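Hypothetical sugar ABC-transporter sugar binding protein (Arthrobacter globiformis, PDB 7BVT) binds cyclic alpha-maltosyl-(1→6)-maltose and, as the substrate-binding component of an ABC transporter, probably hands this sugar on for import. Local coordinates at residues S263-V266 with G267-A271; D42-D45 with A46-T50. All coordinates share one frame; numbering follows the deposited sequence.

Contact 1. Residues S263-V266 with G267-A271; sequences SWMV and GIWAA. With GLC (alpha-D-glucopyranose), chain B; GLC (alpha-D-glucopyranose), chain C.
Met265 and Trp269, one helical turn apart, meet in a Met-aromatic contact: the methionine chain, bent at chi2 and chi3, lays its methyl over one indole face, CE standing 3.7 Å from the centroid of the five-membered ring of Trp269, while the sulfur lies farther off. A flexible, polarisable thioether suits such a broad ring. In a second apolar contact, Ile268 CD1 reaches the edge of the other indole in its plane, 3.7 Å from Trp264 CD1. With CG held between the backbone N and the carbonyl carbon (chi1 60°), the Trp264 ring turns to the ligand; glucose of chain B lies over one face, its C2 offset toward the rim and its O3 3.5 Å from Trp264 CE3, and C1 of the chain C glucose comes obliquely to 3.6 Å from Trp264 CH2. An alanine in place of this tryptophan is likely to leave the chain B glucose without the indole face it lies on, the chain C glucose without its contact at CH2, and Ile268 CD1 without the ring edge. Among the backbone bonds, Ile268 N gives a nearly straight one to Trp264 O (3.2 Å, 174°), and Trp269 N and Ala270 N continue the pattern. A water bridges Ser263 O and, weakly, Gly267 N. The helix thus has Trp264, near its N-terminal end, at the sugar pocket, Met265 and Val266 resting on Met145 of strand 140-147, Val266 also on Tyr361 of helix 359-363.

Contact 2. Residues D42-D45 with A46-T50; sequences DAFD and AMVDT
Phe44 and Val48 are joined through the backbone by a hydrogen bond from Val48 N to Phe44 O (2.9 Å), which with those from Ala46 N to Asp42 O and Asp49 N to Asp45 O gives the i to i+4 pattern of alpha-helix. The same pair meets through its side chains. One methyl of the valine, CG2, lies over a face of the Phe44 ring, 4.0 Å from its centroid and 22° off the ring normal, a CH-pi contact displaced toward the rim, where CE2 of Phe44 is 3.7 Å from CG2 of Val48. The phenylalanine CG is anti to the backbone N (chi1 -172°), and this torsion carries the ring to the Val48 methyl, which a compact beta-branched residue offers without a long chain to order. Most of the residues around this pair sort by polarity. Ala43, small enough to let another helix come near, and Met47, long and pliable, both touch Trp328 of helix 322-332; Phe44 also meets His34 edge-to-face, and Val48 rests on Ile60 of strand 58-64. Asp42, Asp45 and Asp49 lie at the more exposed positions, where Ala46 is small enough to sit too; OD1 of Asp45 and OD1 of Asp49 are 6.8 Å apart, which probably keeps any repulsion modest. The chemistry is that of an amphipathic helix: apolar groups bury one side against sheet and helices, while carboxylates on the more exposed positions probably favour hydration.

Contact 2 comes first along the chain, on helix 38-53, and contact 1 much later, on helix 264-271; their centres lie 22 Å apart and their nearest atoms about 13 Å, without touching. Helix 38-53 is the crossover of the beta-alpha-beta unit formed with parallel strands 28-34 and 58-64, whereas helix 264-271 follows strand 258-262, which pairs with strand 140-147. The two sets of strands are connected through the long strand 292-301, which pairs with 140-147 and with 86-90, the neighbour of 28-34. Contact 1 brings one residue of the glycan pocket, Trp264, while contact 2, where the side chain of Ala43 is about 13 Å from a bound glucose, belongs to the surrounding framework of the solute-binding fold.

Contact 1. Residues S263-V266 with G267-A271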
# COMPACT_ATOMS: atom_id res chain seq x y z
N SER A 263 6.23 2.03 4.45
CA SER A 263 6.64 1.58 5.79
C SER A 263 7.80 0.57 5.65
O SER A 263 8.60 0.47 6.60
CB SER A 263 5.47 0.98 6.56
OG SER A 263 4.85 -0.01 5.77
N TRP A 264 7.89 -0.15 4.53
CA TRP A 264 9.01 -1.11 4.32
C TRP A 264 10.36 -0.39 4.40
O TRP A 264 11.35 -1.07 4.72
CB TRP A 264 8.84 -1.86 3.00
CG TRP A 264 8.82 -0.97 1.80
CD1 TRP A 264 9.90 -0.53 1.10
CD2 TRP A 264 7.67 -0.41 1.14
NE1 TRP A 264 9.51 0.28 0.07
CE2 TRP A 264 8.15 0.38 0.07
CE3 TRP A 264 6.29 -0.47 1.36
CZ2 TRP A 264 7.30 1.10 -0.78
CZ3 TRP A 264 5.47 0.20 0.49
CH2 TRP A 264 5.96 0.95 -0.57
N MET A 265 10.44 0.90 4.07
CA MET A 265 11.74 1.63 4.11
C MET A 265 12.24 1.74 5.54
O MET A 265 13.48 1.93 5.70
CB MET A 265 11.60 3.03 3.52
CG MET A 265 11.32 3.01 2.06
SD MET A 265 12.53 2.11 1.08
CE MET A 265 13.99 3.11 1.38
N VAL A 266 11.39 1.72 6.55
CA VAL A 266 11.87 1.85 7.96
C VAL A 266 12.79 0.66 8.21
O VAL A 266 13.86 0.85 8.83
CB VAL A 266 10.73 1.91 8.97
CG1 VAL A 266 11.27 1.87 10.42
CG2 VAL A 266 9.87 3.13 8.74
N GLY A 267 12.37 -0.51 7.76
CA GLY A 267 13.10 -1.77 7.98
C GLY A 267 14.39 -1.78 7.19
O GLY A 267 15.44 -2.11 7.78
N ILE A 268 14.33 -1.49 5.90
CA ILE A 268 15.51 -1.43 5.00
C ILE A 268 16.54 -0.47 5.59
O ILE A 268 17.71 -0.87 5.75
CB ILE A 268 15.07 -1.06 3.58
CG1 ILE A 268 14.20 -2.16 2.98
CG2 ILE A 268 16.29 -0.77 2.71
CD1 ILE A 268 13.32 -1.69 1.88
N TRP A 269 16.13 0.71 6.03
CA TRP A 269 17.07 1.75 6.55
C TRP A 269 17.42 1.60 8.03
O TRP A 269 18.51 2.07 8.40
CB TRP A 269 16.49 3.13 6.27
CG TRP A 269 16.67 3.53 4.85
CD1 TRP A 269 17.20 2.81 3.83
CD2 TRP A 269 16.24 4.78 4.27
NE1 TRP A 269 17.16 3.52 2.66
CE2 TRP A 269 16.57 4.73 2.90
CE3 TRP A 269 15.63 5.91 4.81
CZ2 TRP A 269 16.31 5.79 2.05
CZ3 TRP A 269 15.36 6.96 3.96
CH2 TRP A 269 15.70 6.89 2.61
N ALA A 270 16.54 1.10 8.90
CA ALA A 270 16.83 1.09 10.35
C ALA A 270 18.09 0.24 10.57
O ALA A 270 18.81 0.51 11.53
CB ALA A 270 15.64 0.66 11.19
N ALA A 271 18.39 -0.65 9.62
CA ALA A 271 19.56 -1.55 9.60
C ALA A 271 20.81 -0.78 9.15
O ALA A 271 21.73 -0.60 9.98
CB ALA A 271 19.30 -2.72 8.67
C1 GLC B . 9.02 -3.25 -2.55
C2 GLC B . 8.15 -3.38 -1.28
C3 GLC B . 6.67 -3.47 -1.66
C4 GLC B . 6.26 -2.35 -2.59
C5 GLC B . 7.16 -2.32 -3.82
C6 GLC B . 6.88 -1.21 -4.77
O1 GLC B . 9.11 -4.44 -3.38
O2 GLC B . 8.52 -4.46 -0.36
O3 GLC B . 5.90 -3.44 -0.48
O4 GLC B . 4.87 -2.46 -3.07
O5 GLC B . 8.52 -2.17 -3.35
O6 GLC B . 7.93 -1.08 -5.80
C1 GLC C . 4.09 -1.39 -2.51
C2 GLC C . 2.73 -1.90 -2.15
C3 GLC C . 1.89 -2.08 -3.39
C4 GLC C . 1.88 -0.74 -4.15
C5 GLC C . 3.30 -0.37 -4.54
C6 GLC C . 3.33 0.99 -5.27
O2 GLC C . 2.91 -3.06 -1.35
O3 GLC C . 0.57 -2.51 -3.00
O4 GLC C . 1.13 -0.82 -5.34
O5 GLC C . 4.05 -0.21 -3.36
O6 GLC C . 4.53 1.05 -6.02
O HOH W 1 9.37 -1.83 7.97

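Contact 2. Residues D42-D45 with A46-T50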
# COMPACT_ATOMS: atom_id res chain seq x y z
N ASP A 42 11.80 -16.54 4.31
CA ASP A 42 12.25 -17.36 5.47
C ASP A 42 11.21 -17.33 6.59
O ASP A 42 10.92 -18.38 7.21
CB ASP A 42 13.57 -16.85 6.07
CG ASP A 42 14.76 -16.99 5.14
OD1 ASP A 42 14.66 -17.75 4.16
OD2 ASP A 42 15.75 -16.28 5.41
N ALA A 43 10.66 -16.16 6.89
CA ALA A 43 9.64 -16.03 7.95
C ALA A 43 8.41 -16.88 7.57
O ALA A 43 7.81 -17.50 8.47
CB ALA A 43 9.24 -14.58 8.12
N PHE A 44 7.98 -16.78 6.33
CA PHE A 44 6.77 -17.48 5.88
C PHE A 44 7.00 -18.98 5.93
O PHE A 44 6.14 -19.70 6.41
CB PHE A 44 6.35 -17.06 4.48
CG PHE A 44 5.02 -17.63 4.09
CD1 PHE A 44 3.89 -17.30 4.87
CD2 PHE A 44 4.89 -18.56 3.09
CE1 PHE A 44 2.66 -17.81 4.53
CE2 PHE A 44 3.65 -19.06 2.73
CZ PHE A 44 2.52 -18.68 3.47
N ASP A 45 8.14 -19.44 5.42
CA ASP A 45 8.47 -20.89 5.48
C ASP A 45 8.49 -21.36 6.93
O ASP A 45 8.01 -22.47 7.14
CB ASP A 45 9.83 -21.15 4.83
CG ASP A 45 9.85 -20.98 3.33
OD1 ASP A 45 8.79 -21.05 2.66
OD2 ASP A 45 10.95 -20.82 2.81
N ALA A 46 8.98 -20.58 7.89
CA ALA A 46 9.04 -20.99 9.31
C ALA A 46 7.60 -21.14 9.84
O ALA A 46 7.31 -22.09 10.57
CB ALA A 46 9.80 -20.00 10.15
N MET A 47 6.72 -20.23 9.43
CA MET A 47 5.29 -20.28 9.87
C MET A 47 4.60 -21.48 9.25
O MET A 47 3.75 -22.09 9.94
CB MET A 47 4.62 -18.98 9.48
CG MET A 47 5.49 -17.89 10.03
SD MET A 47 4.57 -16.53 10.53
CE MET A 47 3.81 -17.39 11.89
N VAL A 48 4.89 -21.79 7.99
CA VAL A 48 4.36 -23.00 7.32
C VAL A 48 4.86 -24.20 8.14
O VAL A 48 4.03 -25.10 8.44
CB VAL A 48 4.76 -23.02 5.83
CG1 VAL A 48 4.60 -24.38 5.19
CG2 VAL A 48 3.99 -21.99 5.01
N ASP A 49 6.14 -24.22 8.48
CA ASP A 49 6.69 -25.36 9.27
C ASP A 49 5.90 -25.53 10.55
O ASP A 49 5.50 -26.70 10.90
CB ASP A 49 8.15 -25.14 9.68
CG ASP A 49 9.09 -25.25 8.52
OD1 ASP A 49 8.66 -25.82 7.49
OD2 ASP A 49 10.26 -24.76 8.70
N THR A 50 5.69 -24.41 11.26
CA THR A 50 4.99 -24.35 12.54
C THR A 50 3.58 -24.93 12.34
O THR A 50 3.17 -25.82 13.10
CB THR A 50 5.02 -22.95 13.15
OG1 THR A 50 6.39 -22.62 13.42
CG2 THR A 50 4.22 -22.86 14.42